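Local coordinates for 3-dehydroquinate dehydratase (Aquifex aeolicus, PDB 2EGZ), which probably catalyses the cis-dehydration of 3-dehydroquinate to 3-dehydroshikimate through a Schiff-base intermediate, the third step of the chorismate pathway, at residues M1-S13 / L181-L195. Sequence-based numbering, arbitrary orientation.
Sequences MLIAVPLDDTNFS and LAGYVFGSVITYCSL
Ala4 is gripped through both of its backbone polar atoms: its N donates to Thr191 O at 2.8 Å, and its O accepts from Cys193 N. Two residues earlier on the strand, Leu2 N donates to Val189 O and Leu2 O accepts from Thr191 N, the alternating pattern by which parallel strands pair, here closing a TIM barrel by joining its first strand to its last. CA-H groups of Ile190 and Tyr192 add weaker contacts to the same two carbonyls, Leu2 O and Ala4 O.

Side chains sort onto two faces. Toward the barrel interior, the Ala4 methyl lies over one face of the Tyr192 ring, offset toward its rim, and touches Ile190 CG2 at 3.9 Å; Tyr192 itself makes a cation-pi contact with Lys142, the Schiff-base lysine. On the outer face, Ile3 CG1 runs alongside Thr191 CG2, while Ile3 CG2, anti to the backbone N, reaches Cys193 SG at 3.6 Å.

At the N-terminus Met1, bent at chi2 (-101°), brings SD to 4.7 Å from the Tyr184 ring centroid, an oblique Met-aromatic contact, with CB against Tyr184 CD1. A serine in place of Tyr184 would remove the ring that Met1 SD and CB lie against, and would probably leave the bent methionine chain freer to turn.

Helix 206-217 covers Ile3, Thr191 and Cys193, helix 12-22 packs on Val5 and Leu195, and strand 26-30 pairs with the other edge of strand 2-7.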
loop_
_atom_site.group_PDB
_atom_site.type_symbol
_atom_site.label_atom_id
_atom_site.label_comp_id
_atom_site.label_asym_id
_atom_site.label_seq_id
_atom_site.Cartn_x
_atom_site.Cartn_y
_atom_site.Cartn_z
ATOM N N MET B 1 30.346 -2.144 1.778
ATOM C CA MET B 1 29.002 -2.196 1.145
ATOM C C MET B 1 29.111 -2.127 -0.369
ATOM O O MET B 1 30.077 -1.593 -0.914
ATOM C CB MET B 1 28.141 -1.023 1.602
ATOM C CG MET B 1 28.570 0.287 0.984
ATOM S SD MET B 1 29.547 1.286 2.090
ATOM C CE MET B 1 28.351 2.614 2.370
ATOM N N LEU B 2 28.094 -2.649 -1.038
ATOM C CA LEU B 2 28.042 -2.637 -2.490
ATOM C C LEU B 2 27.381 -1.339 -2.929
ATOM O O LEU B 2 26.491 -0.834 -2.249
ATOM C CB LEU B 2 27.232 -3.833 -2.988
ATOM C CG LEU B 2 27.811 -5.198 -2.597
ATOM C CD1 LEU B 2 26.908 -6.305 -3.133
ATOM C CD2 LEU B 2 29.223 -5.343 -3.143
ATOM N N ILE B 3 27.821 -0.804 -4.063
ATOM C CA ILE B 3 27.264 0.438 -4.586
ATOM C C ILE B 3 26.439 0.163 -5.830
ATOM O O ILE B 3 26.927 -0.439 -6.793
ATOM C CB ILE B 3 28.368 1.438 -4.955
ATOM C CG1 ILE B 3 29.228 1.741 -3.732
ATOM C CG2 ILE B 3 27.743 2.721 -5.490
ATOM C CD1 ILE B 3 30.432 2.614 -4.038
ATOM N N ALA B 4 25.189 0.613 -5.811
ATOM C CA ALA B 4 24.294 0.407 -6.940
ATOM C C ALA B 4 23.820 1.723 -7.531
ATOM O O ALA B 4 23.686 2.719 -6.825
ATOM C CB ALA B 4 23.090 -0.415 -6.507
ATOM N N VAL B 5 23.564 1.713 -8.832
ATOM C CA VAL B 5 23.072 2.899 -9.518
ATOM C C VAL B 5 21.891 2.494 -10.388
ATOM O O VAL B 5 21.977 1.537 -11.160
ATOM C CB VAL B 5 24.167 3.541 -10.404
ATOM C CG1 VAL B 5 24.725 2.518 -11.373
ATOM C CG2 VAL B 5 23.593 4.735 -11.158
ATOM N N PRO B 6 20.751 3.188 -10.240
ATOM C CA PRO B 6 19.570 2.871 -11.043
ATOM C C PRO B 6 19.717 3.443 -12.442
ATOM O O PRO B 6 20.318 4.501 -12.626
ATOM C CB PRO B 6 18.443 3.553 -10.282
ATOM C CG PRO B 6 19.127 4.768 -9.722
ATOM C CD PRO B 6 20.413 4.161 -9.186
ATOM N N LEU B 7 19.164 2.748 -13.424
ATOM C CA LEU B 7 19.235 3.209 -14.800
ATOM C C LEU B 7 17.991 2.813 -15.573
ATOM O O LEU B 7 17.424 1.741 -15.347
ATOM C CB LEU B 7 20.452 2.608 -15.515
ATOM C CG LEU B 7 21.888 2.959 -15.109
ATOM C CD1 LEU B 7 22.843 2.187 -16.010
ATOM C CD2 LEU B 7 22.139 4.459 -15.236
ATOM N N ASP B 8 17.551 3.692 -16.468
ATOM C CA ASP B 8 16.418 3.372 -17.320
ATOM C C ASP B 8 17.106 2.859 -18.582
ATOM O O ASP B 8 18.288 2.517 -18.539
ATOM C CB ASP B 8 15.555 4.609 -17.620
ATOM C CG ASP B 8 16.350 5.760 -18.207
ATOM O OD1 ASP B 8 17.202 5.516 -19.086
ATOM O OD2 ASP B 8 16.110 6.917 -17.797
ATOM N N ASP B 9 16.403 2.814 -19.705
ATOM C CA ASP B 9 17.020 2.300 -20.923
ATOM C C ASP B 9 17.584 3.333 -21.896
ATOM O O ASP B 9 18.032 2.972 -22.984
ATOM C CB ASP B 9 16.031 1.384 -21.653
ATOM C CG ASP B 9 14.663 2.014 -21.826
ATOM O OD1 ASP B 9 14.443 3.132 -21.313
ATOM O OD2 ASP B 9 13.801 1.385 -22.471
ATOM N N THR B 10 17.582 4.607 -21.510
ATOM C CA THR B 10 18.102 5.662 -22.380
ATOM C C THR B 10 19.628 5.700 -22.356
ATOM O O THR B 10 20.238 5.672 -21.285
ATOM C CB THR B 10 17.568 7.052 -21.963
ATOM O OG1 THR B 10 18.105 7.410 -20.685
ATOM C CG2 THR B 10 16.048 7.037 -21.881
ATOM N N ASN B 11 20.237 5.774 -23.540
ATOM C CA ASN B 11 21.693 5.806 -23.664
ATOM C C ASN B 11 22.274 4.774 -22.704
ATOM O O ASN B 11 23.309 4.994 -22.074
ATOM C CB ASN B 11 22.220 7.200 -23.330
ATOM N N PHE B 12 21.590 3.642 -22.608
ATOM C CA PHE B 12 21.986 2.567 -21.705
ATOM C C PHE B 12 23.435 2.099 -21.794
ATOM O O PHE B 12 24.172 2.143 -20.804
ATOM C CB PHE B 12 21.075 1.360 -21.896
ATOM C CG PHE B 12 21.206 0.343 -20.807
ATOM C CD1 PHE B 12 20.738 0.624 -19.528
ATOM C CD2 PHE B 12 21.845 -0.866 -21.037
ATOM C CE1 PHE B 12 20.905 -0.287 -18.494
ATOM C CE2 PHE B 12 22.017 -1.787 -20.008
ATOM C CZ PHE B 12 21.548 -1.495 -18.735
ATOM N N SER B 13 23.841 1.640 -22.974
ATOM C CA SER B 13 25.196 1.144 -23.159
ATOM C C SER B 13 26.284 2.086 -22.660
ATOM O O SER B 13 27.239 1.646 -22.020
ATOM C CB SER B 13 25.429 0.801 -24.630
ATOM O OG SER B 13 24.621 -0.298 -25.013
ATOM N N LEU B 181 25.999 6.778 3.557
ATOM C CA LEU B 181 27.371 6.392 3.859
ATOM C C LEU B 181 27.450 5.621 5.175
ATOM O O LEU B 181 28.112 4.582 5.259
ATOM C CB LEU B 181 28.260 7.635 3.946
ATOM C CG LEU B 181 29.695 7.395 4.430
ATOM C CD1 LEU B 181 30.403 6.446 3.471
ATOM C CD2 LEU B 181 30.440 8.715 4.511
ATOM N N ALA B 182 26.760 6.126 6.195
ATOM C CA ALA B 182 26.784 5.523 7.526
ATOM C C ALA B 182 25.942 4.260 7.701
ATOM O O ALA B 182 26.116 3.521 8.673
ATOM C CB ALA B 182 26.366 6.565 8.563
ATOM N N GLY B 183 25.025 4.020 6.771
ATOM C CA GLY B 183 24.172 2.850 6.864
ATOM C C GLY B 183 24.932 1.547 7.031
ATOM O O GLY B 183 24.465 0.638 7.719
ATOM N N TYR B 184 26.102 1.456 6.403
ATOM C CA TYR B 184 26.938 0.255 6.471
ATOM C C TYR B 184 27.196 -0.225 7.900
ATOM O O TYR B 184 27.137 -1.425 8.192
ATOM C CB TYR B 184 28.279 0.524 5.787
ATOM C CG TYR B 184 29.182 -0.685 5.702
ATOM C CD1 TYR B 184 28.764 -1.844 5.053
ATOM C CD2 TYR B 184 30.463 -0.664 6.260
ATOM C CE1 TYR B 184 29.599 -2.957 4.958
ATOM C CE2 TYR B 184 31.305 -1.773 6.172
ATOM C CZ TYR B 184 30.864 -2.914 5.520
ATOM O OH TYR B 184 31.685 -4.018 5.434
ATOM N N VAL B 185 27.490 0.723 8.783
ATOM C CA VAL B 185 27.777 0.421 10.182
ATOM C C VAL B 185 26.559 -0.165 10.895
ATOM O O VAL B 185 26.684 -0.843 11.919
ATOM C CB VAL B 185 28.283 1.704 10.891
ATOM C CG1 VAL B 185 28.056 1.636 12.383
ATOM C CG2 VAL B 185 29.760 1.879 10.586
ATOM N N PHE B 186 25.384 0.083 10.327
ATOM C CA PHE B 186 24.136 -0.417 10.883
ATOM C C PHE B 186 23.616 -1.643 10.124
ATOM O O PHE B 186 22.440 -1.993 10.219
ATOM C CB PHE B 186 23.097 0.702 10.875
ATOM C CG PHE B 186 23.448 1.845 11.780
ATOM C CD1 PHE B 186 23.077 1.828 13.119
ATOM C CD2 PHE B 186 24.181 2.922 11.305
ATOM C CE1 PHE B 186 23.431 2.866 13.971
ATOM C CE2 PHE B 186 24.544 3.966 12.149
ATOM C CZ PHE B 186 24.164 3.936 13.489
ATOM N N GLY B 187 24.499 -2.295 9.375
ATOM C CA GLY B 187 24.102 -3.485 8.638
ATOM C C GLY B 187 23.542 -3.296 7.235
ATOM O O GLY B 187 23.077 -4.262 6.632
ATOM N N SER B 188 23.569 -2.075 6.710
ATOM C CA SER B 188 23.060 -1.828 5.357
ATOM C C SER B 188 24.127 -2.342 4.388
ATOM O O SER B 188 25.271 -1.888 4.418
ATOM C CB SER B 188 22.809 -0.334 5.138
ATOM O OG SER B 188 22.029 -0.123 3.971
ATOM N N VAL B 189 23.740 -3.275 3.522
ATOM C CA VAL B 189 24.678 -3.905 2.597
ATOM C C VAL B 189 24.820 -3.303 1.205
ATOM O O VAL B 189 25.789 -3.604 0.502
ATOM C CB VAL B 189 24.345 -5.401 2.446
ATOM C CG1 VAL B 189 24.502 -6.095 3.792
ATOM C CG2 VAL B 189 22.913 -5.572 1.926
ATOM N N ILE B 190 23.863 -2.472 0.806
ATOM C CA ILE B 190 23.896 -1.829 -0.506
ATOM C C ILE B 190 23.492 -0.369 -0.359
ATOM O O ILE B 190 22.580 -0.043 0.407
ATOM C CB ILE B 190 22.912 -2.506 -1.500
ATOM C CG1 ILE B 190 23.306 -3.966 -1.727
ATOM C CG2 ILE B 190 22.887 -1.739 -2.827
ATOM C CD1 ILE B 190 22.265 -4.768 -2.510
ATOM N N THR B 191 24.188 0.511 -1.071
ATOM C CA THR B 191 23.869 1.931 -1.045
ATOM C C THR B 191 23.575 2.306 -2.497
ATOM O O THR B 191 24.112 1.695 -3.418
ATOM C CB THR B 191 25.042 2.775 -0.482
ATOM O OG1 THR B 191 24.596 4.118 -0.244
ATOM C CG2 THR B 191 26.211 2.794 -1.452
ATOM N N TYR B 192 22.709 3.289 -2.700
ATOM C CA TYR B 192 22.319 3.694 -4.047
ATOM C C TYR B 192 22.792 5.100 -4.379
ATOM O O TYR B 192 22.621 6.032 -3.590
ATOM C CB TYR B 192 20.796 3.610 -4.187
ATOM C CG TYR B 192 20.253 2.215 -3.990
ATOM C CD1 TYR B 192 19.658 1.523 -5.044
ATOM C CD2 TYR B 192 20.355 1.574 -2.751
ATOM C CE1 TYR B 192 19.170 0.217 -4.868
ATOM C CE2 TYR B 192 19.875 0.274 -2.566
ATOM C CZ TYR B 192 19.285 -0.395 -3.628
ATOM O OH TYR B 192 18.810 -1.675 -3.451
ATOM N N CYS B 193 23.369 5.244 -5.564
ATOM C CA CYS B 193 23.898 6.526 -6.007
ATOM C C CYS B 193 23.254 6.987 -7.298
ATOM O O CYS B 193 22.472 6.263 -7.913
ATOM C CB CYS B 193 25.406 6.413 -6.254
ATOM S SG CYS B 193 26.399 5.993 -4.829
ATOM N N SER B 194 23.594 8.208 -7.694
ATOM C CA SER B 194 23.122 8.773 -8.951
ATOM C C SER B 194 24.320 8.553 -9.870
ATOM O O SER B 194 25.456 8.513 -9.399
ATOM C CB SER B 194 22.839 10.269 -8.799
ATOM O OG SER B 194 23.996 10.958 -8.370
ATOM N N LEU B 195 24.091 8.398 -11.169
ATOM C CA LEU B 195 25.212 8.162 -12.070
ATOM C C LEU B 195 26.214 9.311 -12.052
ATOM O O LEU B 195 27.421 9.086 -11.931
ATOM C CB LEU B 195 24.717 7.937 -13.498
ATOM C CG LEU B 195 25.812 7.443 -14.445
ATOM C CD1 LEU B 195 26.329 6.094 -13.956
ATOM C CD2 LEU B 195 25.259 7.322 -15.853
#